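Local coordinates for transcriptional regulator, LacI family protein (Rhodococcus jostii, PDB 3K9C), which probably binds regulatory DNA and controls transcription, as other members of the LacI family do, at residues B[118-122]-B[150-156]; B[110-115]-B[142-147]; B[68-74]-B[89-95]. One frame throughout, in Å; residues are numbered along the deposited sequence.

Interactions 1 and 2 hold the same two helices, 110-123 and 140-153, at two levels, their centres 11 Å apart; V118 of interaction 1 touches F147 of interaction 2 and so joins them. Interaction 2 is the more buried and lies nearer the middle of the chain, pairing a charged grip with close backbone packing. Interaction 1, at the far ends of the helices, is partly buried and mixes small apolar contacts with a histidine, a threonine and water. Interaction 3 lies within the mixed sheet of the other subdomain, on the opposite side of the chain's centre from interaction 1; it is mostly buried and rests on backbone hydrogen bonds with aliphatic packing on the sheet.

Interaction 1 (B[118-122]-B[150-156]); sequences VDHLT and AMDRHGL
V118 sets its CB 3.8 Å from A150 CB, and this apolar pair marks the tight end of the contact. V118 CG1, anti to the backbone N at chi1 169°, extends across to A150 CB and, at 4.0 Å, to M151 SE, the selenium of a selenomethionine. One turn on, T122 meets the imidazole of H154: T122 CG2 lies over one ring face, 4.0 Å from the centroid and 17° off the ring normal, a CH-pi contact. The same methyl touches L156 CD1 at 3.7 Å. On the inner side, strand 129-133 supplies I129, which both T122 and M151 touch.

The ring is fixed from its own helix. H154 ND1 donates to A150 O at 3.0 Å with an almost straight N-H...O angle of 174°, the acceptor lying in the ring plane, while the backbone N of H154 reaches that oxygen from the opposite face of its carbonyl. The helix ends here in a Schellman motif, with G155 as its C-prime residue and L156 N bonded to M151 O. An alanine in place of H154 would remove the ring, and is likely to leave T122 CG2 without the face it rests on and A150 O without its side-chain donor.

The outer side is looser. A water donates to D119 OD1 at 3.0 Å and accepts from R153 NE at 2.8 Å. The opposite charges of D119 and R153 thus meet through a water, so their attraction is probably weak, and the clear direct contacts are of methyls, selenium and one ring face.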
loop_
_atom_site.group_PDB
_atom_site.type_symbol
_atom_site.label_atom_id
_atom_site.label_comp_id
_atom_site.label_asym_id
_atom_site.label_seq_id
_atom_site.Cartn_x
_atom_site.Cartn_y
_atom_site.Cartn_z
ATOM N N VAL B 118 7.154 1.951 -25.242
ATOM C CA VAL B 118 6.880 2.605 -26.524
ATOM C C VAL B 118 6.982 1.637 -27.699
ATOM O O VAL B 118 6.108 1.619 -28.559
ATOM C CB VAL B 118 7.832 3.803 -26.785
ATOM C CG1 VAL B 118 7.690 4.277 -28.242
ATOM C CG2 VAL B 118 7.491 4.959 -25.841
ATOM N N ASP B 119 8.040 0.830 -27.738
ATOM C CA ASP B 119 8.190 -0.135 -28.829
ATOM C C ASP B 119 6.966 -1.050 -28.886
ATOM O O ASP B 119 6.425 -1.317 -29.960
ATOM C CB ASP B 119 9.452 -0.979 -28.645
ATOM C CG ASP B 119 10.726 -0.170 -28.805
ATOM O OD1 ASP B 119 10.667 0.944 -29.364
ATOM O OD2 ASP B 119 11.795 -0.656 -28.379
ATOM N N HIS B 120 6.529 -1.518 -27.720
ATOM C CA HIS B 120 5.365 -2.390 -27.634
ATOM C C HIS B 120 4.129 -1.721 -28.229
ATOM O O HIS B 120 3.391 -2.339 -28.999
ATOM C CB HIS B 120 5.105 -2.769 -26.167
ATOM C CG HIS B 120 3.797 -3.459 -25.940
ATOM N ND1 HIS B 120 3.487 -4.674 -26.508
ATOM C CD2 HIS B 120 2.718 -3.099 -25.208
ATOM C CE1 HIS B 120 2.272 -5.033 -26.137
ATOM N NE2 HIS B 120 1.782 -4.094 -25.348
ATOM N N LEU B 121 3.903 -0.458 -27.870
ATOM C CA LEU B 121 2.742 0.282 -28.364
ATOM C C LEU B 121 2.803 0.625 -29.856
ATOM O O LEU B 121 1.800 0.529 -30.557
ATOM C CB LEU B 121 2.542 1.562 -27.548
ATOM C CG LEU B 121 2.095 1.333 -26.099
ATOM C CD1 LEU B 121 2.210 2.640 -25.319
ATOM C CD2 LEU B 121 0.663 0.783 -26.073
ATOM N N THR B 122 3.964 1.032 -30.350
ATOM C CA THR B 122 4.053 1.354 -31.765
ATOM C C THR B 122 3.888 0.044 -32.555
ATOM O O THR B 122 3.207 0.015 -33.585
ATOM C CB THR B 122 5.394 2.081 -32.093
ATOM O OG1 THR B 122 6.501 1.290 -31.652
ATOM C CG2 THR B 122 5.450 3.449 -31.370
ATOM N N ALA B 150 12.354 7.653 -27.637
ATOM C CA ALA B 150 11.760 6.509 -28.308
ATOM C C ALA B 150 10.705 6.955 -29.315
ATOM O O ALA B 150 10.608 6.392 -30.398
ATOM C CB ALA B 150 11.147 5.556 -27.287
HETATM N N MSE B 151 9.901 7.954 -28.967
HETATM C CA MSE B 151 8.882 8.406 -29.910
HETATM C C MSE B 151 9.550 8.979 -31.167
HETATM O O MSE B 151 9.087 8.766 -32.291
HETATM C CB MSE B 151 7.968 9.459 -29.264
HETATM C CG MSE B 151 6.984 8.919 -28.221
HETATM SE SE MSE B 151 5.718 7.673 -29.013
HETATM C CE MSE B 151 4.450 8.948 -29.789
ATOM N N ASP B 152 10.651 9.689 -30.961
ATOM C CA ASP B 152 11.385 10.302 -32.055
ATOM C C ASP B 152 11.997 9.235 -32.965
ATOM O O ASP B 152 12.032 9.397 -34.186
ATOM C CB ASP B 152 12.471 11.225 -31.490
ATOM C CG ASP B 152 13.136 12.079 -32.558
ATOM O OD1 ASP B 152 12.463 12.468 -33.540
ATOM O OD2 ASP B 152 14.336 12.378 -32.396
ATOM N N ARG B 153 12.454 8.137 -32.367
ATOM C CA ARG B 153 13.051 7.043 -33.128
ATOM C C ARG B 153 12.026 6.413 -34.068
ATOM O O ARG B 153 12.388 5.866 -35.110
ATOM C CB ARG B 153 13.597 5.967 -32.185
ATOM C CG ARG B 153 15.062 5.624 -32.423
ATOM C CD ARG B 153 15.463 4.324 -31.735
ATOM N NE ARG B 153 15.218 4.346 -30.295
ATOM C CZ ARG B 153 15.790 5.194 -29.444
ATOM N NH1 ARG B 153 16.653 6.108 -29.882
ATOM N NH2 ARG B 153 15.505 5.121 -28.150
ATOM N N HIS B 154 10.750 6.479 -33.694
ATOM C CA HIS B 154 9.690 5.919 -34.523
ATOM C C HIS B 154 9.065 6.958 -35.448
ATOM O O HIS B 154 8.081 6.668 -36.122
ATOM C CB HIS B 154 8.577 5.302 -33.669
ATOM C CG HIS B 154 8.943 3.994 -33.033
ATOM N ND1 HIS B 154 9.679 3.909 -31.872
ATOM C CD2 HIS B 154 8.675 2.719 -33.403
ATOM C CE1 HIS B 154 9.849 2.638 -31.551
ATOM N NE2 HIS B 154 9.250 1.895 -32.465
ATOM N N GLY B 155 9.633 8.160 -35.476
ATOM C CA GLY B 155 9.103 9.213 -36.331
ATOM C C GLY B 155 7.777 9.761 -35.834
ATOM O O GLY B 155 6.953 10.239 -36.621
ATOM N N LEU B 156 7.575 9.718 -34.520
ATOM C CA LEU B 156 6.327 10.179 -33.925
ATOM C C LEU B 156 6.448 11.399 -33.000
ATOM O O LEU B 156 5.557 11.652 -32.188
ATOM C CB LEU B 156 5.676 9.015 -33.164
ATOM C CG LEU B 156 5.465 7.704 -33.942
ATOM C CD1 LEU B 156 4.824 6.657 -33.032
ATOM C CD2 LEU B 156 4.576 7.957 -35.164
HETATM O O HOH W 1 12.989 2.633 -30.134
#

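Interaction 2 (B[110-115]-B[142-147]); sequences DVAGIT and DRRAGF
D110 OD1 is gripped by two nitrogens of one arginine: R143 NH2 at 3.0 Å and R143 NE at 3.1 Å, a side-on salt bridge to a single oxygen. Both donors come from the same face of the carboxylate, whose plane stands 78° from the guanidinium, whereas the oxygen lies at the edge of the guanidinium, near its plane. Because both N-H groups converge on one oxygen, neither bond is straight, with N-H...O angles near 145°. R143 stays extended from CG to NE, its aliphatic part passing along D110 CB, and its guanidinium also makes a cation-pi contact with Y220 and hydrogen-bonds through NH2 to a glycerol, probably from the crystallisation liquor.

Further along, the helices come close at G146, whose CA lies 4.3 Å from V111 CA. I114 fills the crossing: with CG1 anti to the backbone N (chi1 -166°), CD1 reaches F147 CB at 3.7 Å, while CG2 rests on the backbone between G146 and F147. At the far side a water donates to both T115 OG1 (2.7 Å) and G146 O (3.0 Å), and the threonine hydroxyl donates to V111 O.

The axes of 110-115 and 142-147 approach to 7.8 Å, and I114 and F147 touch H131 and I129 of strand 129-133, as expected of neighbouring helices on the sheet of a periplasmic-binding-protein-like subdomain; the glycerol may mark the effector cleft, as in LacI-family regulators.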
loop_
_atom_site.group_PDB
_atom_site.type_symbol
_atom_site.label_atom_id
_atom_site.label_comp_id
_atom_site.label_asym_id
_atom_site.label_seq_id
_atom_site.Cartn_x
_atom_site.Cartn_y
_atom_site.Cartn_z
ATOM N N ASP B 110 15.804 2.957 -16.632
ATOM C CA ASP B 110 14.564 3.672 -16.937
ATOM C C ASP B 110 14.386 4.050 -18.401
ATOM O O ASP B 110 13.283 3.936 -18.935
ATOM C CB ASP B 110 14.436 4.933 -16.062
ATOM C CG ASP B 110 14.202 4.604 -14.588
ATOM O OD1 ASP B 110 13.384 3.704 -14.299
ATOM O OD2 ASP B 110 14.826 5.252 -13.717
ATOM N N VAL B 111 15.454 4.521 -19.042
ATOM C CA VAL B 111 15.376 4.886 -20.459
ATOM C C VAL B 111 14.987 3.634 -21.231
ATOM O O VAL B 111 14.036 3.642 -22.006
ATOM C CB VAL B 111 16.741 5.412 -20.994
ATOM C CG1 VAL B 111 16.693 5.574 -22.510
ATOM C CG2 VAL B 111 17.075 6.742 -20.345
ATOM N N ALA B 112 15.720 2.549 -20.993
ATOM C CA ALA B 112 15.447 1.281 -21.666
ATOM C C ALA B 112 14.038 0.785 -21.367
ATOM O O ALA B 112 13.349 0.281 -22.250
ATOM C CB ALA B 112 16.468 0.224 -21.230
ATOM N N GLY B 113 13.611 0.932 -20.116
ATOM C CA GLY B 113 12.288 0.471 -19.731
ATOM C C GLY B 113 11.148 1.123 -20.483
ATOM O O GLY B 113 10.262 0.443 -21.022
ATOM N N ILE B 114 11.162 2.450 -20.536
ATOM C CA ILE B 114 10.094 3.156 -21.217
ATOM C C ILE B 114 10.184 2.915 -22.720
ATOM O O ILE B 114 9.161 2.880 -23.406
ATOM C CB ILE B 114 10.102 4.674 -20.847
ATOM C CG1 ILE B 114 8.786 5.316 -21.281
ATOM C CG2 ILE B 114 11.283 5.376 -21.480
ATOM C CD1 ILE B 114 8.290 6.375 -20.322
ATOM N N THR B 115 11.398 2.713 -23.234
ATOM C CA THR B 115 11.554 2.435 -24.662
ATOM C C THR B 115 10.811 1.132 -24.987
ATOM O O THR B 115 10.193 1.014 -26.046
ATOM C CB THR B 115 13.048 2.298 -25.068
ATOM O OG1 THR B 115 13.753 3.486 -24.707
ATOM C CG2 THR B 115 13.185 2.104 -26.565
ATOM N N ASP B 142 14.451 10.609 -16.399
ATOM C CA ASP B 142 14.879 9.555 -17.328
ATOM C C ASP B 142 13.740 8.950 -18.145
ATOM O O ASP B 142 13.867 8.770 -19.354
ATOM C CB ASP B 142 15.612 8.435 -16.578
ATOM C CG ASP B 142 17.066 8.774 -16.297
ATOM O OD1 ASP B 142 17.452 9.944 -16.492
ATOM O OD2 ASP B 142 17.824 7.870 -15.877
ATOM N N ARG B 143 12.625 8.625 -17.499
ATOM C CA ARG B 143 11.526 8.044 -18.254
ATOM C C ARG B 143 10.926 9.063 -19.205
ATOM O O ARG B 143 10.418 8.699 -20.261
ATOM C CB ARG B 143 10.453 7.471 -17.323
ATOM C CG ARG B 143 10.890 6.188 -16.667
ATOM C CD ARG B 143 9.895 5.692 -15.636
ATOM N NE ARG B 143 10.541 4.736 -14.746
ATOM C CZ ARG B 143 10.028 4.307 -13.602
ATOM N NH1 ARG B 143 8.843 4.741 -13.191
ATOM N NH2 ARG B 143 10.716 3.451 -12.861
ATOM N N ARG B 144 10.987 10.336 -18.837
ATOM C CA ARG B 144 10.457 11.376 -19.716
ATOM C C ARG B 144 11.368 11.509 -20.946
ATOM O O ARG B 144 10.895 11.517 -22.077
ATOM C CB ARG B 144 10.363 12.716 -18.979
ATOM C CG ARG B 144 9.765 13.837 -19.821
ATOM C CD ARG B 144 9.850 15.179 -19.109
ATOM N NE ARG B 144 9.686 16.278 -20.057
ATOM C CZ ARG B 144 8.547 16.925 -20.281
ATOM N NH1 ARG B 144 7.445 16.597 -19.612
ATOM N NH2 ARG B 144 8.504 17.891 -21.197
ATOM N N ALA B 145 12.677 11.593 -20.723
ATOM C CA ALA B 145 13.624 11.705 -21.831
ATOM C C ALA B 145 13.585 10.425 -22.663
ATOM O O ALA B 145 13.585 10.462 -23.888
ATOM C CB ALA B 145 15.024 11.939 -21.301
ATOM N N GLY B 146 13.550 9.286 -21.986
ATOM C CA GLY B 146 13.487 8.038 -22.711
ATOM C C GLY B 146 12.240 7.963 -23.571
ATOM O O GLY B 146 12.294 7.464 -24.695
ATOM N N PHE B 147 11.114 8.449 -23.049
ATOM C CA PHE B 147 9.852 8.420 -23.799
ATOM C C PHE B 147 9.918 9.266 -25.074
ATOM O O PHE B 147 9.501 8.830 -26.148
ATOM C CB PHE B 147 8.686 8.938 -22.938
ATOM C CG PHE B 147 7.389 9.047 -23.685
ATOM C CD1 PHE B 147 6.660 7.907 -24.012
ATOM C CD2 PHE B 147 6.925 10.284 -24.124
ATOM C CE1 PHE B 147 5.487 7.997 -24.774
ATOM C CE2 PHE B 147 5.757 10.384 -24.885
ATOM C CZ PHE B 147 5.040 9.241 -25.212
HETATM O O HOH W 2 17.112 7.285 -13.516
HETATM O O HOH W 3 18.116 5.116 -17.114
HETATM O O HOH W 4 14.565 5.830 -25.831
#

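Interaction 3 (B[68-74]-B[89-95]); sequences EAAILLG and VPALVVA
A70 to L73 pair with A91 to V94 as neighbouring parallel strands of a beta-alpha-beta unit, strand 67-73, helix 79-86 and strand 91-94, within a Rossmann-like sheet of the periplasmic-binding-protein type. The segment axes run 18° apart and approach to 4.6 Å.

By register, I71, L73, L92 and V94 stand on one face, A70, L72, A91 and V93 on the other. On the first face V94 is the meeting point. L73 lies beside it, pointing the same way, with CD2 3.7 Å from V94 CB. I71, two residues back, crosses V94 obliquely and brings CG2 to 3.8 Å from V94 CG2. With V94 CG1 anti to the backbone N (chi1 178°), CG2 falls anti to the carbonyl carbon and lies against both I71 and L73. Helix 24-39 covers this group through L29, which touches both L73 and V94.

The second face is less engaged across the pair: A70 CB meets V89 CG1 at 4.2 Å, and L72 and V93 turn instead to the loop residues F77 and T75. At the start of the pairing, V89 CG2 packs against the backbone of A69, 3.5 Å from A69 N.

Five backbone bonds knit the strands. A70 and L72 turn both N-H and C=O to 89-95, and G74 its N-H: A70 N gives to P90 O, and A70 O takes from L92 N. Strand 67-73 is bonded on its other edge to 13-20, and 91-94 is flanked on its far side by 104-108, so this pairing is interior to the sheet. At the last bond, G74 N donates to V94 O at 2.9 Å.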
loop_
_atom_site.group_PDB
_atom_site.type_symbol
_atom_site.label_atom_id
_atom_site.label_comp_id
_atom_site.label_asym_id
_atom_site.label_seq_id
_atom_site.Cartn_x
_atom_site.Cartn_y
_atom_site.Cartn_z
ATOM N N GLU B 68 25.328 -1.466 9.733
ATOM C CA GLU B 68 26.634 -1.534 9.078
ATOM C C GLU B 68 26.572 -0.933 7.684
ATOM O O GLU B 68 27.577 -0.850 6.976
ATOM C CB GLU B 68 27.102 -2.984 8.985
ATOM C CG GLU B 68 27.530 -3.573 10.312
ATOM C CD GLU B 68 27.866 -5.042 10.201
ATOM O OE1 GLU B 68 28.609 -5.410 9.263
ATOM O OE2 GLU B 68 27.391 -5.823 11.054
ATOM N N ALA B 69 25.375 -0.519 7.295
ATOM C CA ALA B 69 25.161 0.085 5.997
ATOM C C ALA B 69 23.756 0.653 5.970
ATOM O O ALA B 69 22.891 0.235 6.741
ATOM C CB ALA B 69 25.335 -0.957 4.894
ATOM N N ALA B 70 23.539 1.617 5.088
ATOM C CA ALA B 70 22.237 2.239 4.941
ATOM C C ALA B 70 21.822 2.151 3.484
ATOM O O ALA B 70 22.519 2.656 2.605
ATOM C CB ALA B 70 22.287 3.703 5.387
ATOM N N ILE B 71 20.696 1.486 3.241
ATOM C CA ILE B 71 20.136 1.337 1.902
ATOM C C ILE B 71 18.895 2.241 1.827
ATOM O O ILE B 71 17.901 2.010 2.526
ATOM C CB ILE B 71 19.713 -0.114 1.650
ATOM C CG1 ILE B 71 20.943 -1.019 1.653
ATOM C CG2 ILE B 71 18.957 -0.216 0.331
ATOM C CD1 ILE B 71 20.610 -2.485 1.644
ATOM N N LEU B 72 18.960 3.273 0.991
ATOM C CA LEU B 72 17.851 4.211 0.851
ATOM C C LEU B 72 17.050 3.953 -0.427
ATOM O O LEU B 72 17.572 4.083 -1.536
ATOM C CB LEU B 72 18.376 5.655 0.836
ATOM C CG LEU B 72 19.398 6.096 1.898
ATOM C CD1 LEU B 72 19.647 7.597 1.754
ATOM C CD2 LEU B 72 18.900 5.784 3.295
ATOM N N LEU B 73 15.780 3.591 -0.275
ATOM C CA LEU B 73 14.941 3.342 -1.442
ATOM C C LEU B 73 14.350 4.644 -1.996
ATOM O O LEU B 73 13.629 5.351 -1.304
ATOM C CB LEU B 73 13.811 2.374 -1.087
ATOM C CG LEU B 73 14.185 1.069 -0.385
ATOM C CD1 LEU B 73 12.980 0.119 -0.416
ATOM C CD2 LEU B 73 15.387 0.429 -1.064
ATOM N N GLY B 74 14.679 4.960 -3.245
ATOM C CA GLY B 74 14.166 6.170 -3.869
ATOM C C GLY B 74 14.356 7.442 -3.058
ATOM O O GLY B 74 13.471 8.291 -3.014
ATOM N N VAL B 89 28.451 6.081 7.563
ATOM C CA VAL B 89 28.252 4.668 7.309
ATOM C C VAL B 89 28.174 4.411 5.816
ATOM O O VAL B 89 27.728 5.276 5.060
ATOM C CB VAL B 89 26.937 4.190 7.964
ATOM C CG1 VAL B 89 25.747 4.929 7.333
ATOM C CG2 VAL B 89 26.781 2.682 7.806
ATOM N N PRO B 90 28.633 3.232 5.364
ATOM C CA PRO B 90 28.555 2.961 3.926
ATOM C C PRO B 90 27.085 3.091 3.516
ATOM O O PRO B 90 26.189 2.647 4.245
ATOM C CB PRO B 90 29.071 1.531 3.820
ATOM C CG PRO B 90 30.087 1.470 4.930
ATOM C CD PRO B 90 29.353 2.153 6.065
ATOM N N ALA B 91 26.839 3.706 2.365
ATOM C CA ALA B 91 25.473 3.910 1.896
ATOM C C ALA B 91 25.275 3.552 0.427
ATOM O O ALA B 91 26.189 3.671 -0.389
ATOM C CB ALA B 91 25.054 5.363 2.144
ATOM N N LEU B 92 24.057 3.120 0.110
ATOM C CA LEU B 92 23.673 2.732 -1.241
ATOM C C LEU B 92 22.216 3.123 -1.489
ATOM O O LEU B 92 21.333 2.853 -0.664
ATOM C CB LEU B 92 23.849 1.218 -1.418
ATOM C CG LEU B 92 23.598 0.581 -2.787
ATOM C CD1 LEU B 92 24.471 -0.666 -2.913
ATOM C CD2 LEU B 92 22.123 0.220 -2.955
ATOM N N VAL B 93 21.972 3.779 -2.616
ATOM C CA VAL B 93 20.624 4.193 -2.972
ATOM C C VAL B 93 20.044 3.211 -3.988
ATOM O O VAL B 93 20.780 2.594 -4.762
ATOM C CB VAL B 93 20.612 5.613 -3.586
ATOM C CG1 VAL B 93 21.241 6.605 -2.610
ATOM C CG2 VAL B 93 21.348 5.619 -4.921
ATOM N N VAL B 94 18.723 3.068 -3.975
ATOM C CA VAL B 94 18.044 2.179 -4.903
ATOM C C VAL B 94 17.036 2.936 -5.761
ATOM O O VAL B 94 16.392 3.873 -5.293
ATOM C CB VAL B 94 17.296 1.060 -4.158
ATOM C CG1 VAL B 94 16.566 0.175 -5.151
ATOM C CG2 VAL B 94 18.271 0.222 -3.358
ATOM N N ALA B 95 16.912 2.518 -7.017
ATOM C CA ALA B 95 15.968 3.112 -7.956
ATOM C C ALA B 95 16.366 4.500 -8.432
ATOM O O ALA B 95 15.531 5.253 -8.925
ATOM C CB ALA B 95 14.577 3.154 -7.335
#